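PDB 4FYE: SidF, inhibitor of growth family, member 3 from Legionella pneumophila subsp. pneumophila, which acts as a phosphoinositide phosphatase, probably removing the 3-phosphate of phosphatidylinositol 3,4,5-trisphosphate and related membrane lipids. Local coordinates for residues Thr359-Ala364 with Asn650-Arg655; Trp417-Phe422 with Lys622-Leu627; Glu375-Val380 with Ser435-Gln440. The protein carries 1 engineered substitution. One frame throughout, in Å; residues are numbered along the deposited sequence.

Contact 1 of 3, residues Thr359-Ala364 with Asn650-Arg655. With PO4 (phosphate ion), chain B.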
loop_
_atom_site.group_PDB
_atom_site.type_symbol
_atom_site.label_atom_id
_atom_site.label_comp_id
_atom_site.label_asym_id
_atom_site.label_seq_id
_atom_site.Cartn_x
_atom_site.Cartn_y
_atom_site.Cartn_z
ATOM N N THR A 359 -3.613 -3.194 6.878
ATOM C CA THR A 359 -3.963 -2.126 7.840
ATOM C C THR A 359 -4.716 -1.010 7.104
ATOM O O THR A 359 -4.137 -0.170 6.438
ATOM C CB THR A 359 -2.762 -1.600 8.603
ATOM O OG1 THR A 359 -1.775 -1.331 7.667
ATOM C CG2 THR A 359 -2.180 -2.718 9.585
ATOM N N GLN A 360 -6.033 -1.043 7.214
ATOM C CA GLN A 360 -6.858 -0.052 6.532
ATOM C C GLN A 360 -6.950 1.206 7.396
ATOM O O GLN A 360 -6.845 1.139 8.645
ATOM C CB GLN A 360 -8.246 -0.647 6.344
ATOM C CG GLN A 360 -9.179 0.120 5.461
ATOM C CD GLN A 360 -10.577 -0.523 5.438
ATOM O OE1 GLN A 360 -11.193 -0.801 6.502
ATOM N NE2 GLN A 360 -11.091 -0.747 4.224
ATOM N N VAL A 361 -7.215 2.332 6.745
ATOM C CA VAL A 361 -7.064 3.629 7.364
ATOM C C VAL A 361 -8.193 4.669 6.984
ATOM O O VAL A 361 -8.144 5.820 7.305
ATOM C CB VAL A 361 -5.600 4.016 7.081
ATOM C CG1 VAL A 361 -5.470 5.172 6.154
ATOM C CG2 VAL A 361 -4.761 4.054 8.345
ATOM N N VAL A 362 -9.218 4.185 6.306
ATOM C CA VAL A 362 -10.576 4.760 6.085
ATOM C C VAL A 362 -11.358 4.990 7.407
ATOM O O VAL A 362 -10.982 4.507 8.430
ATOM C CB VAL A 362 -11.249 3.671 5.209
ATOM C CG1 VAL A 362 -12.581 3.171 5.737
ATOM C CG2 VAL A 362 -11.130 3.908 3.696
ATOM N N THR A 363 -12.395 5.815 7.440
ATOM C CA THR A 363 -13.240 5.820 8.626
ATOM C C THR A 363 -14.613 5.165 8.312
ATOM O O THR A 363 -15.570 5.788 7.819
ATOM C CB THR A 363 -13.142 7.085 9.571
ATOM O OG1 THR A 363 -14.353 7.317 10.360
ATOM C CG2 THR A 363 -12.747 8.254 8.930
ATOM N N ALA A 364 -14.626 3.864 8.565
ATOM C CA ALA A 364 -15.718 2.989 8.244
ATOM C C ALA A 364 -17.022 3.501 8.750
ATOM O O ALA A 364 -18.059 3.262 8.108
ATOM C CB ALA A 364 -15.451 1.646 8.857
ATOM N N ASN A 650 -4.381 7.240 -3.000
ATOM C CA ASN A 650 -3.632 8.453 -3.268
ATOM C C ASN A 650 -3.250 9.239 -2.022
ATOM O O ASN A 650 -2.191 9.845 -1.971
ATOM C CB ASN A 650 -4.373 9.340 -4.262
ATOM C CG ASN A 650 -4.303 8.805 -5.671
ATOM O OD1 ASN A 650 -3.301 8.227 -6.070
ATOM N ND2 ASN A 650 -5.370 8.987 -6.425
ATOM N N ASP A 651 -4.141 9.278 -1.043
ATOM C CA ASP A 651 -3.970 10.204 0.059
ATOM C C ASP A 651 -3.666 9.615 1.431
ATOM O O ASP A 651 -2.534 9.649 1.872
ATOM C CB ASP A 651 -5.177 11.132 0.117
ATOM C CG ASP A 651 -5.647 11.546 -1.261
ATOM O OD1 ASP A 651 -4.908 12.267 -1.952
ATOM O OD2 ASP A 651 -6.751 11.144 -1.662
ATOM N N ARG A 652 -4.672 9.080 2.107
ATOM C CA ARG A 652 -4.484 8.585 3.467
ATOM C C ARG A 652 -3.504 7.426 3.553
ATOM O O ARG A 652 -2.685 7.364 4.450
ATOM C CB ARG A 652 -5.821 8.177 4.079
ATOM C CG ARG A 652 -6.518 9.284 4.837
ATOM C CD ARG A 652 -7.968 8.942 5.100
ATOM N NE ARG A 652 -8.623 8.403 3.920
ATOM C CZ ARG A 652 -9.900 8.059 3.874
ATOM N NH1 ARG A 652 -10.658 8.193 4.941
ATOM N NH2 ARG A 652 -10.418 7.582 2.761
ATOM N N GLY A 653 -3.601 6.515 2.599
ATOM C CA GLY A 653 -2.735 5.309 2.538
ATOM C C GLY A 653 -1.289 5.637 2.280
ATOM O O GLY A 653 -0.377 5.030 2.874
ATOM N N GLN A 654 -1.045 6.609 1.408
ATOM C CA GLN A 654 0.323 7.116 1.196
ATOM C C GLN A 654 0.978 7.670 2.468
ATOM O O GLN A 654 2.212 7.530 2.668
ATOM C CB GLN A 654 0.335 8.288 0.177
ATOM C CG GLN A 654 0.087 7.855 -1.250
ATOM C CD GLN A 654 0.917 6.633 -1.562
ATOM O OE1 GLN A 654 2.128 6.702 -1.657
ATOM N NE2 GLN A 654 0.263 5.496 -1.664
ATOM N N ARG A 655 0.191 8.363 3.277
ATOM C CA ARG A 655 0.734 8.904 4.494
ATOM C C ARG A 655 1.038 7.775 5.519
ATOM O O ARG A 655 2.013 7.854 6.268
ATOM C CB ARG A 655 -0.183 9.935 5.159
ATOM C CG ARG A 655 -0.763 11.124 4.392
ATOM C CD ARG A 655 0.043 12.090 3.476
ATOM N NE ARG A 655 1.234 12.659 3.963
ATOM C CZ ARG A 655 1.633 13.948 3.885
ATOM N NH1 ARG A 655 0.916 14.918 3.369
ATOM N NH2 ARG A 655 2.845 14.270 4.365
HETATM P P PO4 B . -7.920 8.499 0.114
HETATM O O1 PO4 B . -7.513 8.985 1.511
HETATM O O2 PO4 B . -9.075 7.510 0.208
HETATM O O3 PO4 B . -8.401 9.597 -0.846
HETATM O O4 PO4 B . -6.717 7.802 -0.551
HETATM O O HOH W 1 -9.744 7.958 7.884
#
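Val361 and Val362, just past the end of strand 353-360, form an apolar flank along the side chain of Arg652, the first residue of helix 652-668. Val361 packs near the root of the arginine, its CG1 lying 3.7 Å from Arg652 CB. Farther out, the backbone of Val362 covers one face of the guanidinium, with Val362 CA 3.6 Å from Arg652 NH1. Val362 CG2 also approaches Arg652 NH2, at 3.9 Å. A bend at chi3 (-45°) between two extended torsions turns the guanidinium toward the phosphate ion. Arg652 NE reaches phosphate O1 at 2.7 Å, and the backbone Arg652 N grips the same O1 at 2.9 Å. Arg652 NH2 meets phosphate O2 in the guanidinium plane at 2.9 Å, in a nearly straight bond (167°). NH1 is used differently: it donates to a water at 3.1 Å, which in turn donates to Val361 O. Asp651 N adds a bond to phosphate O4, and Ser646 OG and Lys647 N bond to the ion as well. The loop from Ser646 to Arg652 matches the P-loop of cysteine-based phosphatases, with Ser646, probably the engineered substitution, in the place of their nucleophilic cysteine. The ion, probably from the crystallisation liquor, lies where a substrate phosphate would probably bind. With NE and NH2 turned to the anion and NH1 tied through water to Val361, the guanidinium is fixed in rotation, and its charge, together with the helix N terminus, would probably stabilise a bound phosphate.

Contact 2 of 3, residues Trp417-Phe422 with Lys622-Leu627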
loop_
_atom_site.group_PDB
_atom_site.type_symbol
_atom_site.label_atom_id
_atom_site.label_comp_id
_atom_site.label_asym_id
_atom_site.label_seq_id
_atom_site.Cartn_x
_atom_site.Cartn_y
_atom_site.Cartn_z
ATOM N N TRP A 417 -8.460 1.446 11.416
ATOM C CA TRP A 417 -8.517 2.535 12.382
ATOM C C TRP A 417 -8.292 3.786 11.631
ATOM O O TRP A 417 -7.206 3.968 11.026
ATOM C CB TRP A 417 -7.396 2.435 13.380
ATOM C CG TRP A 417 -7.520 1.419 14.473
ATOM C CD1 TRP A 417 -8.392 1.451 15.577
ATOM C CD2 TRP A 417 -6.676 0.249 14.679
ATOM N NE1 TRP A 417 -8.173 0.363 16.388
ATOM C CE2 TRP A 417 -7.148 -0.386 15.920
ATOM C CE3 TRP A 417 -5.630 -0.312 13.998
ATOM C CZ2 TRP A 417 -6.585 -1.542 16.414
ATOM C CZ3 TRP A 417 -5.054 -1.480 14.497
ATOM C CH2 TRP A 417 -5.529 -2.093 15.664
ATOM N N GLY A 418 -9.266 4.697 11.752
ATOM C CA GLY A 418 -9.357 5.871 10.894
ATOM C C GLY A 418 -8.290 6.915 11.150
ATOM O O GLY A 418 -7.660 6.941 12.244
ATOM N N VAL A 419 -8.124 7.830 10.185
ATOM C CA VAL A 419 -7.122 8.830 10.339
ATOM C C VAL A 419 -7.647 10.272 10.042
ATOM O O VAL A 419 -7.002 11.281 10.356
ATOM C CB VAL A 419 -5.992 8.267 9.430
ATOM C CG1 VAL A 419 -5.905 8.916 8.135
ATOM C CG2 VAL A 419 -4.727 7.817 10.143
ATOM N N ASN A 420 -8.814 10.390 9.414
ATOM C CA ASN A 420 -9.283 11.724 9.021
ATOM C C ASN A 420 -10.018 12.374 10.214
ATOM O O ASN A 420 -9.911 11.947 11.347
ATOM C CB ASN A 420 -10.177 11.654 7.791
ATOM C CG ASN A 420 -11.500 10.964 8.112
ATOM O OD1 ASN A 420 -12.322 10.677 7.223
ATOM N ND2 ASN A 420 -11.716 10.693 9.385
ATOM N N TRP A 421 -10.722 13.463 9.970
ATOM C CA TRP A 421 -11.275 14.245 11.060
ATOM C C TRP A 421 -12.382 13.467 11.756
ATOM O O TRP A 421 -12.759 13.749 12.882
ATOM C CB TRP A 421 -11.737 15.563 10.515
ATOM C CG TRP A 421 -12.199 16.555 11.575
ATOM C CD1 TRP A 421 -11.428 17.418 12.361
ATOM C CD2 TRP A 421 -13.569 16.775 12.031
ATOM N NE1 TRP A 421 -12.209 18.135 13.239
ATOM C CE2 TRP A 421 -13.504 17.829 13.051
ATOM C CE3 TRP A 421 -14.806 16.250 11.679
ATOM C CZ2 TRP A 421 -14.646 18.297 13.694
ATOM C CZ3 TRP A 421 -15.957 16.742 12.331
ATOM C CH2 TRP A 421 -15.868 17.733 13.310
ATOM N N PHE A 422 -12.934 12.461 11.103
ATOM C CA PHE A 422 -14.009 11.703 11.680
ATOM C C PHE A 422 -13.560 10.478 12.439
ATOM O O PHE A 422 -14.391 9.779 12.929
ATOM C CB PHE A 422 -15.115 11.397 10.646
ATOM C CG PHE A 422 -15.651 12.653 9.908
ATOM C CD1 PHE A 422 -16.746 13.360 10.404
ATOM C CD2 PHE A 422 -15.079 13.094 8.692
ATOM C CE1 PHE A 422 -17.243 14.505 9.732
ATOM C CE2 PHE A 422 -15.572 14.208 8.013
ATOM C CZ PHE A 422 -16.640 14.928 8.536
ATOM N N LYS A 622 -2.005 13.802 18.349
ATOM C CA LYS A 622 -0.575 13.611 18.506
ATOM C C LYS A 622 -0.128 12.160 18.274
ATOM O O LYS A 622 1.071 11.902 18.182
ATOM C CB LYS A 622 -0.131 14.112 19.895
ATOM C CG LYS A 622 -0.330 13.132 21.054
ATOM C CD LYS A 622 -0.269 13.873 22.397
ATOM C CE LYS A 622 -0.492 12.990 23.628
ATOM N NZ LYS A 622 -0.947 13.837 24.772
ATOM N N ASN A 623 -1.084 11.236 18.212
ATOM C CA ASN A 623 -0.778 9.811 17.958
ATOM C C ASN A 623 -1.332 9.318 16.683
ATOM O O ASN A 623 -1.332 8.135 16.456
ATOM C CB ASN A 623 -1.336 8.890 19.062
ATOM C CG ASN A 623 -0.737 9.196 20.392
ATOM O OD1 ASN A 623 -1.420 9.176 21.421
ATOM N ND2 ASN A 623 0.545 9.540 20.386
ATOM N N ASN A 624 -1.847 10.217 15.867
ATOM C CA ASN A 624 -2.506 9.820 14.637
ATOM C C ASN A 624 -1.938 8.688 13.748
ATOM O O ASN A 624 -2.652 7.744 13.361
ATOM C CB ASN A 624 -2.897 11.038 13.811
ATOM C CG ASN A 624 -4.058 10.773 12.885
ATOM O OD1 ASN A 624 -4.293 11.541 11.907
ATOM N ND2 ASN A 624 -4.813 9.742 13.170
ATOM N N PHE A 625 -0.752 8.610 13.286
ATOM C CA PHE A 625 -0.872 7.270 12.492
ATOM C C PHE A 625 -0.222 6.098 13.230
ATOM O O PHE A 625 0.137 5.056 12.623
ATOM C CB PHE A 625 -0.208 7.420 11.104
ATOM C CG PHE A 625 -0.992 8.268 10.102
ATOM C CD1 PHE A 625 -1.430 7.693 8.901
ATOM C CD2 PHE A 625 -1.335 9.596 10.375
ATOM C CE1 PHE A 625 -2.103 8.428 7.945
ATOM C CE2 PHE A 625 -2.029 10.351 9.424
ATOM C CZ PHE A 625 -2.416 9.780 8.201
ATOM N N LYS A 626 0.039 6.277 14.529
ATOM C CA LYS A 626 1.033 5.447 15.244
ATOM C C LYS A 626 0.608 3.964 15.393
ATOM O O LYS A 626 1.459 3.055 15.307
ATOM C CB LYS A 626 1.323 5.996 16.631
ATOM C CG LYS A 626 1.800 7.418 16.658
ATOM C CD LYS A 626 2.615 7.614 17.919
ATOM C CE LYS A 626 3.020 9.078 18.062
ATOM N NZ LYS A 626 3.631 9.146 19.420
ATOM N N LEU A 627 -0.691 3.718 15.575
ATOM C CA LEU A 627 -1.121 2.390 15.971
ATOM C C LEU A 627 -1.103 1.565 14.704
ATOM O O LEU A 627 -0.545 0.463 14.703
ATOM C CB LEU A 627 -2.483 2.377 16.678
ATOM C CG LEU A 627 -3.154 0.999 16.917
ATOM C CD1 LEU A 627 -2.259 0.051 17.719
ATOM C CD2 LEU A 627 -4.510 1.202 17.614
HETATM O O HOH W 2 -5.082 7.195 14.225
#
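Leu627 with Trp417 and Val419 with Phe625 make the two CH-pi contacts that carry the apolar side of this contact. Leu627 CD2 stands 3.6 Å from the centroid of the six-membered ring of Trp417, over the face and 14° off the normal. Its CG is anti to the backbone N (chi1 169°), which sends the branch out from the helix start to the indole; the two side chains cross obliquely. At the other site the direction is reversed, a methyl of the 417-422 loop lying over an aromatic ring. Val419 CG2 sits over the centre of the Phe625 ring, 3.4 Å from its centroid, while Val419 CG1 lies beyond the ring's edge, 3.6 Å from Phe625 CZ. The loop follows strand 402-416 of the four-stranded mixed sheet, and Val419 also touches Arg652 of the phosphate-binding P-loop, at the start of helix 652-668. Phe625 touches Arg655 and Leu656 of that helix and meets Phe719 edge-to-face.

Polar contacts are sparser. Phe625 occupies the N-cap position of helix 626-637, and the turn that contains it is closed by Lys626 N bonding to Asn623 O at 3.0 Å. A water lies 2.6 Å from Asn624 O and, at the longer distance of 3.3 Å, from Gly418 O; it cannot serve all its acceptors at once. Trp417 O accepts a hydrogen bond from Gln628 NE2, one residue beyond Leu627.

Contact 3 of 3, residues Glu375-Val380 with Ser435-Gln440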
loop_
_atom_site.group_PDB
_atom_site.type_symbol
_atom_site.label_atom_id
_atom_site.label_comp_id
_atom_site.label_asym_id
_atom_site.label_seq_id
_atom_site.Cartn_x
_atom_site.Cartn_y
_atom_site.Cartn_z
ATOM N N GLU A 375 -18.783 0.066 3.501
ATOM C CA GLU A 375 -18.593 -1.158 2.686
ATOM C C GLU A 375 -17.123 -1.464 2.469
ATOM O O GLU A 375 -16.707 -2.623 2.533
ATOM C CB GLU A 375 -19.324 -1.068 1.350
ATOM C CG GLU A 375 -20.842 -1.159 1.502
ATOM C CD GLU A 375 -21.485 0.137 2.074
ATOM O OE1 GLU A 375 -21.157 1.285 1.657
ATOM O OE2 GLU A 375 -22.356 -0.006 2.950
ATOM N N GLN A 376 -16.319 -0.431 2.268
ATOM C CA GLN A 376 -14.870 -0.642 2.027
ATOM C C GLN A 376 -14.288 -1.367 3.178
ATOM O O GLN A 376 -13.310 -2.112 3.032
ATOM C CB GLN A 376 -14.109 0.663 1.862
ATOM C CG GLN A 376 -14.541 1.470 0.672
ATOM C CD GLN A 376 -13.779 2.786 0.581
ATOM O OE1 GLN A 376 -14.350 3.883 0.347
ATOM N NE2 GLN A 376 -12.496 2.692 0.774
ATOM N N PHE A 377 -14.912 -1.188 4.333
ATOM C CA PHE A 377 -14.491 -1.932 5.502
ATOM C C PHE A 377 -15.164 -3.282 5.427
ATOM O O PHE A 377 -14.511 -4.319 5.399
ATOM C CB PHE A 377 -14.814 -1.193 6.814
ATOM C CG PHE A 377 -14.833 -2.093 8.018
ATOM C CD1 PHE A 377 -13.662 -2.639 8.503
ATOM C CD2 PHE A 377 -16.024 -2.423 8.632
ATOM C CE1 PHE A 377 -13.659 -3.469 9.609
ATOM C CE2 PHE A 377 -16.042 -3.285 9.736
ATOM C CZ PHE A 377 -14.850 -3.808 10.235
ATOM N N GLU A 378 -16.478 -3.248 5.359
ATOM C CA GLU A 378 -17.266 -4.460 5.534
ATOM C C GLU A 378 -17.062 -5.554 4.471
ATOM O O GLU A 378 -16.880 -6.714 4.834
ATOM C CB GLU A 378 -18.728 -4.139 5.739
ATOM C CG GLU A 378 -19.130 -4.408 7.166
ATOM C CD GLU A 378 -20.519 -3.888 7.504
ATOM O OE1 GLU A 378 -21.524 -4.313 6.860
ATOM O OE2 GLU A 378 -20.608 -3.065 8.447
ATOM N N TYR A 379 -17.011 -5.188 3.189
ATOM C CA TYR A 379 -16.877 -6.178 2.125
ATOM C C TYR A 379 -15.505 -6.820 2.080
ATOM O O TYR A 379 -15.360 -7.991 1.695
ATOM C CB TYR A 379 -17.147 -5.534 0.789
ATOM C CG TYR A 379 -18.586 -5.157 0.549
ATOM C CD1 TYR A 379 -19.496 -5.078 1.603
ATOM C CD2 TYR A 379 -19.049 -4.887 -0.729
ATOM C CE1 TYR A 379 -20.827 -4.757 1.396
ATOM C CE2 TYR A 379 -20.357 -4.499 -0.921
ATOM C CZ TYR A 379 -21.220 -4.457 0.147
ATOM O OH TYR A 379 -22.491 -4.155 -0.042
ATOM N N VAL A 380 -14.492 -6.045 2.438
ATOM C CA VAL A 380 -13.136 -6.498 2.244
ATOM C C VAL A 380 -12.863 -7.412 3.410
ATOM O O VAL A 380 -12.405 -8.555 3.226
ATOM C CB VAL A 380 -12.139 -5.310 2.144
ATOM C CG1 VAL A 380 -10.722 -5.783 2.388
ATOM C CG2 VAL A 380 -12.239 -4.583 0.803
ATOM N N SER A 435 -18.211 2.710 16.566
ATOM C CA SER A 435 -18.350 1.320 16.969
ATOM C C SER A 435 -18.365 0.246 15.861
ATOM O O SER A 435 -18.275 -0.949 16.178
ATOM C CB SER A 435 -19.623 1.132 17.797
ATOM O OG SER A 435 -20.729 1.012 16.923
ATOM N N VAL A 436 -18.518 0.664 14.609
ATOM C CA VAL A 436 -18.509 -0.236 13.471
ATOM C C VAL A 436 -17.309 -1.225 13.437
ATOM O O VAL A 436 -17.474 -2.342 13.010
ATOM C CB VAL A 436 -18.472 0.555 12.140
ATOM C CG1 VAL A 436 -18.329 -0.421 10.958
ATOM C CG2 VAL A 436 -19.728 1.385 11.986
ATOM N N THR A 437 -16.115 -0.795 13.853
ATOM C CA THR A 437 -14.861 -1.525 13.669
ATOM C C THR A 437 -14.394 -2.064 15.024
ATOM O O THR A 437 -13.348 -2.753 15.085
ATOM C CB THR A 437 -13.715 -0.580 13.169
ATOM O OG1 THR A 437 -13.583 0.504 14.121
ATOM C CG2 THR A 437 -13.976 -0.044 11.765
ATOM N N LYS A 438 -15.111 -1.705 16.097
ATOM C CA LYS A 438 -14.761 -2.132 17.476
ATOM C C LYS A 438 -14.413 -3.626 17.529
ATOM O O LYS A 438 -13.315 -3.984 17.968
ATOM C CB LYS A 438 -15.890 -1.802 18.476
ATOM C CG LYS A 438 -15.455 -1.719 19.948
ATOM C CD LYS A 438 -16.585 -2.026 20.965
ATOM C CE LYS A 438 -16.512 -3.403 21.692
ATOM N NZ LYS A 438 -15.531 -4.426 21.167
ATOM N N ASN A 439 -15.349 -4.485 17.093
ATOM C CA ASN A 439 -15.143 -5.945 17.119
ATOM C C ASN A 439 -13.888 -6.442 16.344
ATOM O O ASN A 439 -13.082 -7.266 16.875
ATOM C CB ASN A 439 -16.403 -6.684 16.615
ATOM C CG ASN A 439 -17.521 -6.755 17.688
ATOM O OD1 ASN A 439 -17.304 -6.470 18.879
ATOM N ND2 ASN A 439 -18.723 -7.135 17.261
ATOM N N GLN A 440 -13.721 -5.956 15.103
ATOM C CA GLN A 440 -12.710 -6.529 14.214
ATOM C C GLN A 440 -11.363 -6.107 14.730
ATOM O O GLN A 440 -10.409 -6.869 14.684
ATOM C CB GLN A 440 -12.946 -6.107 12.777
ATOM C CG GLN A 440 -11.913 -6.596 11.755
ATOM C CD GLN A 440 -11.511 -8.057 11.913
ATOM O OE1 GLN A 440 -12.315 -8.933 12.286
ATOM N NE2 GLN A 440 -10.255 -8.314 11.672
#
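Helix 373-387 comes nearest to the turn that opens helix 438-458 at Phe377 and Thr437, whose CA atoms are 8.2 Å apart, and a single aromatic ring spans most of that distance. Phe377 has CG anti to its own backbone N (chi1 160°), and the ring is thereby projected straight at the turn. Three residues then receive it from different directions. Thr437 CG2 lies over the middle of one face, 4.0 Å from the ring centroid and only 8° off the normal, making a CH-pi contact. Gln440 CB comes to the edge, near the ring plane, 3.9 Å from Phe377 CZ. Val436 meets the ring near CD2, its CG1 3.8 Å from Phe377 CD2, with the two side chains running alongside in opposing senses. The carbonyl Val436 O also approaches the ring obliquely, 3.7 Å from Phe377 CE2. Glu378 only grazes Val436; its OE2 forms a salt bridge with Lys374. The amide of Gln440 turns away from the phenyl ring after a bend at chi2 (44°), and it is satisfied by Met414 O, Arg443 and Tyr547. The ring thus makes a largely apolar join between helices 373-387 and 438-458. Both sides rest on strand 402-416, where Phe377 packs on Met414 and Ser416 and Thr437 on Ser416, while Tyr547 belongs to the long helix 522-583 beyond.

How the contacts relate
From the N terminus, the chain leaves strand 353-360 through residues 359-364 and enters helix 373-387, the first side of contact 3. Strands 391-399 and 402-416 and the loop 417-422 of contact 2 follow before residues 435-440 close contact 3. After a long helical run, residues 622-627 close contact 2 and residues 650-655 close contact 1. Contacts 2 and 3 nest inside contact 1 and cross each other; contact 1 touches contact 2 (Arg652, Val419) and contact 3 (Gln360, Gln376). Contact 1 joins the end of strand 353-360 to the phosphate-binding helix start, contact 2 packs the loop after strand 402-416 on the start of helix 626-637, and contact 3 joins helices 373-387 and 438-458.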